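Long-range contacts in alkylhalidase CmlS (Streptomyces venezuelae, PDB 3I3L), which acts as a flavin-dependent halogenase in chloramphenicol biosynthesis and binds FAD as its cofactor: residues Gln124-Glu129 with Ile239-Asp244; Trp209-Leu214 with Leu245-Leu250. All blocks are in the same frame, centred on the assembly; numbering follows the deposited sequence.

Contact 1: Gln124-Glu129 with Ile239-Asp244. With FAD (flavin-adenine dinucleotide), chain B.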
loop_
_atom_site.group_PDB
_atom_site.type_symbol
_atom_site.label_atom_id
_atom_site.label_comp_id
_atom_site.label_asym_id
_atom_site.label_seq_id
_atom_site.Cartn_x
_atom_site.Cartn_y
_atom_site.Cartn_z
ATOM N N GLN A 124 2.999 -15.608 -2.119
ATOM C CA GLN A 124 1.690 -15.820 -1.549
ATOM C C GLN A 124 1.921 -16.697 -0.299
ATOM O O GLN A 124 2.803 -17.546 -0.325
ATOM C CB GLN A 124 0.798 -16.569 -2.545
ATOM C CG GLN A 124 0.998 -16.178 -4.036
ATOM C CD GLN A 124 0.261 -14.898 -4.369
ATOM O OE1 GLN A 124 -0.041 -14.623 -5.532
ATOM N NE2 GLN A 124 -0.088 -14.130 -3.352
ATOM N N VAL A 125 1.174 -16.460 0.795
ATOM C CA VAL A 125 1.413 -17.204 2.016
ATOM C C VAL A 125 0.143 -17.664 2.690
ATOM O O VAL A 125 -0.939 -17.120 2.481
ATOM C CB VAL A 125 2.269 -16.412 3.067
ATOM C CG1 VAL A 125 3.561 -15.818 2.394
ATOM C CG2 VAL A 125 1.429 -15.268 3.668
ATOM N N LYS A 126 0.304 -18.665 3.539
ATOM C CA LYS A 126 -0.668 -19.015 4.515
ATOM C C LYS A 126 -0.328 -18.176 5.739
ATOM O O LYS A 126 0.764 -18.324 6.328
ATOM C CB LYS A 126 -0.568 -20.521 4.771
ATOM C CG LYS A 126 -1.597 -21.073 5.695
ATOM C CD LYS A 126 -1.694 -22.629 5.540
ATOM C CE LYS A 126 -2.940 -23.005 4.709
ATOM N NZ LYS A 126 -3.089 -24.500 4.552
ATOM N N ARG A 127 -1.214 -17.237 6.078
ATOM C CA ARG A 127 -0.915 -16.196 7.071
ATOM C C ARG A 127 -0.625 -16.750 8.479
ATOM O O ARG A 127 0.205 -16.178 9.217
ATOM C CB ARG A 127 -2.038 -15.155 7.161
ATOM C CG ARG A 127 -2.017 -14.095 6.055
ATOM C CD ARG A 127 -0.775 -13.134 6.153
ATOM N NE ARG A 127 -0.784 -12.470 7.455
ATOM C CZ ARG A 127 -1.564 -11.417 7.749
ATOM N NH1 ARG A 127 -2.400 -10.908 6.812
ATOM N NH2 ARG A 127 -1.545 -10.904 8.987
ATOM N N GLU A 128 -1.298 -17.838 8.853
ATOM C CA GLU A 128 -1.041 -18.487 10.138
ATOM C C GLU A 128 0.443 -18.907 10.240
ATOM O O GLU A 128 1.037 -18.850 11.310
ATOM C CB GLU A 128 -1.986 -19.680 10.342
ATOM C CG GLU A 128 -1.816 -20.788 9.326
ATOM C CD GLU A 128 -3.102 -21.623 9.148
ATOM O OE1 GLU A 128 -3.215 -22.691 9.792
ATOM O OE2 GLU A 128 -3.996 -21.242 8.363
ATOM N N GLU A 129 1.049 -19.254 9.104
ATOM C CA GLU A 129 2.437 -19.716 9.105
ATOM C C GLU A 129 3.405 -18.572 8.983
ATOM O O GLU A 129 4.357 -18.470 9.744
ATOM C CB GLU A 129 2.671 -20.774 7.999
ATOM C CG GLU A 129 1.921 -22.072 8.251
ATOM C CD GLU A 129 2.025 -23.083 7.082
ATOM O OE1 GLU A 129 2.507 -22.762 5.957
ATOM O OE2 GLU A 129 1.574 -24.219 7.289
ATOM N N ILE A 239 -6.116 -16.553 -5.381
ATOM C CA ILE A 239 -4.697 -16.541 -4.978
ATOM C C ILE A 239 -4.140 -17.986 -4.812
ATOM O O ILE A 239 -4.665 -18.782 -4.022
ATOM C CB ILE A 239 -4.487 -15.831 -3.640
ATOM C CG1 ILE A 239 -5.101 -14.420 -3.626
ATOM C CG2 ILE A 239 -2.985 -15.820 -3.226
ATOM C CD1 ILE A 239 -4.743 -13.654 -4.860
ATOM N N PRO A 240 -3.074 -18.319 -5.568
ATOM C CA PRO A 240 -2.464 -19.629 -5.319
ATOM C C PRO A 240 -1.571 -19.554 -4.079
ATOM O O PRO A 240 -0.579 -18.888 -4.107
ATOM C CB PRO A 240 -1.617 -19.880 -6.573
ATOM C CG PRO A 240 -1.443 -18.470 -7.258
ATOM C CD PRO A 240 -2.326 -17.490 -6.539
ATOM N N ILE A 241 -1.949 -20.190 -2.998
ATOM C CA ILE A 241 -1.119 -20.207 -1.830
ATOM C C ILE A 241 -0.327 -21.526 -1.702
ATOM O O ILE A 241 0.506 -21.672 -0.810
ATOM C CB ILE A 241 -1.908 -19.954 -0.541
ATOM C CG1 ILE A 241 -2.930 -21.042 -0.334
ATOM C CG2 ILE A 241 -2.584 -18.558 -0.569
ATOM C CD1 ILE A 241 -3.300 -21.192 1.090
ATOM N N LYS A 242 -0.587 -22.467 -2.604
ATOM C CA LYS A 242 0.256 -23.659 -2.724
ATOM C C LYS A 242 0.312 -24.106 -4.168
ATOM O O LYS A 242 -0.239 -23.423 -5.048
ATOM C CB LYS A 242 -0.234 -24.796 -1.830
ATOM C CG LYS A 242 0.439 -24.819 -0.506
ATOM C CD LYS A 242 -0.366 -25.613 0.510
ATOM C CE LYS A 242 0.301 -25.553 1.904
ATOM N NZ LYS A 242 0.671 -24.147 2.307
ATOM N N ASP A 243 0.971 -25.248 -4.397
ATOM C CA ASP A 243 0.981 -25.919 -5.696
ATOM C C ASP A 243 -0.452 -26.151 -6.215
ATOM O O ASP A 243 -0.773 -25.831 -7.390
ATOM C CB ASP A 243 1.725 -27.264 -5.594
ATOM C CG ASP A 243 1.812 -28.022 -6.943
ATOM O OD1 ASP A 243 2.222 -27.423 -7.972
ATOM O OD2 ASP A 243 1.486 -29.231 -6.963
ATOM N N ASP A 244 -1.307 -26.690 -5.345
ATOM C CA ASP A 244 -2.663 -27.031 -5.763
ATOM C C ASP A 244 -3.757 -26.376 -4.887
ATOM O O ASP A 244 -4.883 -26.897 -4.790
ATOM C CB ASP A 244 -2.827 -28.559 -5.778
ATOM C CG ASP A 244 -2.861 -29.163 -4.364
ATOM O OD1 ASP A 244 -2.104 -28.692 -3.458
ATOM O OD2 ASP A 244 -3.679 -30.091 -4.153
HETATM P PA FAD B . -3.533 -8.214 11.858
HETATM O O1A FAD B . -5.025 -8.252 12.091
HETATM O O2A FAD B . -3.004 -9.100 10.785
HETATM O O5B FAD B . -2.797 -8.572 13.271
HETATM C C5B FAD B . -3.240 -7.984 14.477
HETATM C C4B FAD B . -3.033 -8.927 15.684
HETATM O O4B FAD B . -3.417 -8.200 16.874
HETATM C C3B FAD B . -3.905 -10.158 15.628
HETATM O O3B FAD B . -3.106 -11.302 15.628
HETATM C C2B FAD B . -4.756 -10.098 16.906
HETATM O O2B FAD B . -4.814 -11.339 17.535
HETATM C C1B FAD B . -4.025 -9.091 17.780
HETATM N N9A FAD B . -4.809 -8.302 18.711
HETATM C C8A FAD B . -5.980 -7.648 18.466
HETATM N N7A FAD B . -6.359 -7.003 19.591
HETATM C C5A FAD B . -5.489 -7.302 20.584
HETATM C C6A FAD B . -5.429 -6.925 21.913
HETATM N N6A FAD B . -6.336 -6.119 22.435
HETATM N N1A FAD B . -4.368 -7.365 22.656
HETATM C C2A FAD B . -3.405 -8.190 22.130
HETATM N N3A FAD B . -3.475 -8.541 20.817
HETATM C C4A FAD B . -4.498 -8.106 20.049
HETATM N N1 FAD B . -3.493 -7.809 2.682
HETATM C C2 FAD B . -2.498 -8.130 1.774
HETATM O O2 FAD B . -1.391 -7.639 1.950
HETATM N N3 FAD B . -2.744 -8.948 0.704
HETATM C C4 FAD B . -3.990 -9.478 0.501
HETATM O O4 FAD B . -4.184 -10.254 -0.490
HETATM C C4X FAD B . -5.011 -9.136 1.391
HETATM N N5 FAD B . -6.263 -9.662 1.228
HETATM C C5X FAD B . -7.233 -9.403 2.170
HETATM C C6 FAD B . -8.523 -9.927 2.006
HETATM C C7 FAD B . -9.508 -9.600 2.906
HETATM C C7M FAD B . -10.903 -10.164 2.770
HETATM C C8 FAD B . -9.177 -8.797 3.993
HETATM C C8M FAD B . -10.176 -8.503 5.040
HETATM C C9 FAD B . -7.908 -8.230 4.149
HETATM C C9A FAD B . -6.943 -8.563 3.210
HETATM N N10 FAD B . -5.691 -8.054 3.408
HETATM C C10 FAD B . -4.740 -8.290 2.488
HETATM C "C1'" FAD B . -5.551 -7.055 4.506
HETATM C "C2'" FAD B . -4.484 -7.500 5.477
HETATM O "O2'" FAD B . -4.756 -8.794 5.838
HETATM C "C3'" FAD B . -4.304 -6.624 6.688
HETATM O "O3'" FAD B . -3.960 -5.320 6.273
HETATM C "C4'" FAD B . -3.142 -7.157 7.590
HETATM O "O4'" FAD B . -3.472 -8.377 8.196
HETATM C "C5'" FAD B . -2.876 -6.167 8.716
HETATM O "O5'" FAD B . -1.791 -6.589 9.491
HETATM P P FAD B . -1.793 -6.091 10.990
HETATM O O1P FAD B . -2.112 -4.612 11.029
HETATM O O2P FAD B . -0.532 -6.585 11.691
HETATM O O3P FAD B . -3.133 -6.707 11.656
HETATM O O HOH W 1 2.707 -20.359 -0.089
#
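Gln124 lays its aliphatic stem against the backbone of Pro240: CB and CG each lie 3.1 Å from Pro240 O. CG stands beside the backbone N, and a bend at the second torsion (chi2 -80°) then turns the amide back across Ile239, so that Gln124 CD comes 3.6 Å from Ile239 CG2, the two side chains crossing at about a right angle. An alanine here would keep CB against Pro240 O but lose CG and the amide, and would probably leave a gap beside Ile239 CG2. No direct hydrogen bond joins the segments here; a water does so instead, donating to Gln124 O at 2.8 Å and to Ile241 O. Beyond it, Ile241 divides its branches: CG2 rests 3.8 Å from Val125 O, while CD1 reaches the Lys126 chain, meeting CE.

Toward solvent the fit becomes loose. Lys126 NZ and Lys242 NZ are 4.4 Å apart, a like-charge proximity that Glu129 may temper, its OE1 being 4.3 Å from Lys242 NZ, too far for a salt bridge. The segment 124-129 also illustrates how one short connection can serve two purposes, since Arg127 turns to FAD. Its NH2 donates to phosphate oxygen O2A, which lies in the guanidinium plane, at 2.9 Å, and both NH1 and NH2 bond to FAD O4' of the ribityl chain; Asp131 forms a salt bridge with NE, and Gly63 O accepts from NH1.

Lys126 is the N-cap of helix 127-140. Behind it Gln124 is hydrogen-bonded through its backbone to Val89 of strand 89-97. On the other segment, Ile239 belongs to strand 234-240, which lies beside strand 245-253 in the sheet, while Ile241 packs on Tyr211 of strand 203-213.

Contact 2: Trp209-Leu214 with Leu245-Leu250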
loop_
_atom_site.group_PDB
_atom_site.type_symbol
_atom_site.label_atom_id
_atom_site.label_comp_id
_atom_site.label_asym_id
_atom_site.label_seq_id
_atom_site.Cartn_x
_atom_site.Cartn_y
_atom_site.Cartn_z
ATOM N N TRP A 209 -15.356 -16.047 1.517
ATOM C CA TRP A 209 -14.277 -16.763 0.848
ATOM C C TRP A 209 -14.085 -18.155 1.332
ATOM O O TRP A 209 -14.528 -18.490 2.424
ATOM C CB TRP A 209 -12.935 -16.010 1.011
ATOM C CG TRP A 209 -12.322 -16.009 2.394
ATOM C CD1 TRP A 209 -11.350 -16.834 2.854
ATOM C CD2 TRP A 209 -12.636 -15.127 3.477
ATOM N NE1 TRP A 209 -11.031 -16.533 4.158
ATOM C CE2 TRP A 209 -11.788 -15.461 4.549
ATOM C CE3 TRP A 209 -13.559 -14.087 3.642
ATOM C CZ2 TRP A 209 -11.842 -14.801 5.787
ATOM C CZ3 TRP A 209 -13.607 -13.414 4.872
ATOM C CH2 TRP A 209 -12.782 -13.798 5.935
ATOM N N SER A 210 -13.371 -18.941 0.533
ATOM C CA SER A 210 -13.081 -20.331 0.844
ATOM C C SER A 210 -11.869 -20.785 0.033
ATOM O O SER A 210 -11.238 -19.955 -0.650
ATOM C CB SER A 210 -14.309 -21.206 0.539
ATOM O OG SER A 210 -14.200 -22.539 1.065
ATOM N N TYR A 211 -11.541 -22.086 0.092
ATOM C CA TYR A 211 -10.382 -22.631 -0.606
ATOM C C TYR A 211 -10.775 -23.775 -1.530
ATOM O O TYR A 211 -11.749 -24.467 -1.292
ATOM C CB TYR A 211 -9.300 -23.036 0.403
ATOM C CG TYR A 211 -8.796 -21.835 1.210
ATOM C CD1 TYR A 211 -7.651 -21.169 0.855
ATOM C CD2 TYR A 211 -9.507 -21.356 2.297
ATOM C CE1 TYR A 211 -7.220 -20.071 1.575
ATOM C CE2 TYR A 211 -9.086 -20.269 3.003
ATOM C CZ TYR A 211 -7.919 -19.636 2.630
ATOM O OH TYR A 211 -7.472 -18.514 3.304
ATOM N N PHE A 212 -10.010 -23.941 -2.601
ATOM C CA PHE A 212 -10.225 -24.971 -3.587
ATOM C C PHE A 212 -8.935 -25.718 -3.864
ATOM O O PHE A 212 -7.864 -25.130 -3.844
ATOM C CB PHE A 212 -10.777 -24.401 -4.897
ATOM C CG PHE A 212 -12.198 -23.901 -4.789
ATOM C CD1 PHE A 212 -13.271 -24.732 -5.120
ATOM C CD2 PHE A 212 -12.470 -22.584 -4.368
ATOM C CE1 PHE A 212 -14.628 -24.268 -5.019
ATOM C CE2 PHE A 212 -13.808 -22.127 -4.256
ATOM C CZ PHE A 212 -14.883 -22.969 -4.589
ATOM N N LYS A 213 -9.063 -27.014 -4.155
ATOM C CA LYS A 213 -7.966 -27.830 -4.665
ATOM C C LYS A 213 -7.964 -27.690 -6.178
ATOM O O LYS A 213 -8.908 -28.095 -6.851
ATOM C CB LYS A 213 -8.146 -29.287 -4.238
ATOM C CG LYS A 213 -7.151 -30.294 -4.872
ATOM C CD LYS A 213 -6.515 -31.209 -3.796
ATOM C CE LYS A 213 -7.499 -32.208 -3.224
ATOM N NZ LYS A 213 -7.596 -33.434 -4.087
ATOM N N LEU A 214 -6.905 -27.074 -6.694
ATOM C CA LEU A 214 -6.820 -26.704 -8.092
ATOM C C LEU A 214 -5.373 -26.370 -8.331
ATOM O O LEU A 214 -4.740 -25.737 -7.491
ATOM C CB LEU A 214 -7.677 -25.448 -8.369
ATOM C CG LEU A 214 -7.549 -24.831 -9.776
ATOM C CD1 LEU A 214 -8.155 -25.735 -10.862
ATOM C CD2 LEU A 214 -8.164 -23.446 -9.823
ATOM N N LEU A 245 -3.426 -25.243 -4.258
ATOM C CA LEU A 245 -4.331 -24.629 -3.314
ATOM C C LEU A 245 -4.593 -23.183 -3.671
ATOM O O LEU A 245 -3.687 -22.374 -3.744
ATOM C CB LEU A 245 -3.787 -24.730 -1.896
ATOM C CG LEU A 245 -4.745 -25.227 -0.836
ATOM C CD1 LEU A 245 -4.368 -24.652 0.516
ATOM C CD2 LEU A 245 -6.160 -24.867 -1.176
ATOM N N TYR A 246 -5.865 -22.865 -3.871
ATOM C CA TYR A 246 -6.277 -21.499 -4.214
ATOM C C TYR A 246 -7.206 -20.918 -3.173
ATOM O O TYR A 246 -8.140 -21.580 -2.732
ATOM C CB TYR A 246 -6.927 -21.446 -5.581
ATOM C CG TYR A 246 -5.955 -21.210 -6.720
ATOM C CD1 TYR A 246 -5.200 -22.239 -7.246
ATOM C CD2 TYR A 246 -5.817 -19.942 -7.288
ATOM C CE1 TYR A 246 -4.369 -22.024 -8.328
ATOM C CE2 TYR A 246 -4.957 -19.718 -8.357
ATOM C CZ TYR A 246 -4.228 -20.787 -8.854
ATOM O OH TYR A 246 -3.369 -20.585 -9.900
ATOM N N SER A 247 -6.891 -19.708 -2.734
ATOM C CA SER A 247 -7.817 -18.909 -1.925
ATOM C C SER A 247 -8.729 -18.202 -2.928
ATOM O O SER A 247 -8.236 -17.573 -3.876
ATOM C CB SER A 247 -7.065 -17.883 -1.108
ATOM O OG SER A 247 -7.970 -17.019 -0.414
ATOM N N VAL A 248 -10.039 -18.372 -2.752
ATOM C CA VAL A 248 -11.054 -17.792 -3.692
ATOM C C VAL A 248 -12.091 -16.980 -2.919
ATOM O O VAL A 248 -12.855 -17.528 -2.127
ATOM C CB VAL A 248 -11.740 -18.896 -4.511
ATOM C CG1 VAL A 248 -12.762 -18.244 -5.510
ATOM C CG2 VAL A 248 -10.694 -19.694 -5.321
ATOM N N GLY A 249 -12.103 -15.663 -3.122
ATOM C CA GLY A 249 -12.923 -14.774 -2.275
ATOM C C GLY A 249 -13.849 -13.887 -3.089
ATOM O O GLY A 249 -13.520 -13.501 -4.231
ATOM N N LEU A 250 -15.013 -13.572 -2.518
ATOM C CA LEU A 250 -15.915 -12.590 -3.106
ATOM C C LEU A 250 -15.802 -11.297 -2.310
ATOM O O LEU A 250 -15.868 -11.300 -1.086
ATOM C CB LEU A 250 -17.406 -13.066 -3.038
ATOM C CG LEU A 250 -17.610 -14.534 -3.468
ATOM C CD1 LEU A 250 -19.040 -14.998 -3.157
ATOM C CD2 LEU A 250 -17.329 -14.752 -4.963
#
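Phe212 and Val248 meet diagonally across the two strands, their side chains at about a right angle, with Val248 CG2 3.5 Å from Phe212 CD2. CG2 takes this place because it stands beside the backbone N of Val248, opposite its carbonyl carbon. Tyr246 lies on the same face, and just past the strand end Leu214 CD2 sits over its ring toward the rim, 4.1 Å above the plane, while Leu214 O approaches that ring in plane at its edge. On the other face Leu245 CD2 packs on Tyr211 CB at 4.0 Å.

These side chains rest on an antiparallel pair of strands whose N-to-C directions lie 150° apart, part of the large mixed sheet of the FAD-binding region. The hydrogen-bonded pairs Ser210–Val248 and Phe212–Tyr246 each supply two backbone bonds; that from Tyr246 N to Phe212 O, 3.0 Å long, is nearly straight at 172°. At Gly249 the strands draw close, Trp209 CB lying 3.5 Å from Gly249 CA, where a side chain on the glycine would be tight.

The face of Trp209, Tyr211 and Ser247 becomes polar outward. Tyr211 CE1 touches Ser247 CB at 3.5 Å, but the hydroxyls bond elsewhere: Tyr211 OH to Glu64 and Tyr60, Ser247 OG to Glu64 and Trp237. Trp209 NE1 is likewise hydrogen-bonded to Tyr60 OH.

How the contacts relate
Residues 239-244 of contact 1 lead directly into 245-250 of contact 2, and the centres of the two contacts are 10 Å apart. Strands 234-240 and 245-253 are antiparallel neighbours: Ile239 O and Ser247 N, 2.7 Å apart, probably form a hydrogen bond. Asp244 O, in the turn between those strands, probably bonds to Leu214 N, just after strand 203-213, at 2.8 Å. Glu64 is a further tie, bonded through its backbone to Val125 of contact 1 and through its carboxylate to Tyr211 and Ser247 of contact 2. Contact 1 reaches FAD directly through Arg127; in contact 2 the Trp209 side chain comes within about 5 Å of FAD and about 6 Å of the Asp297 side chain, the covalent attachment site.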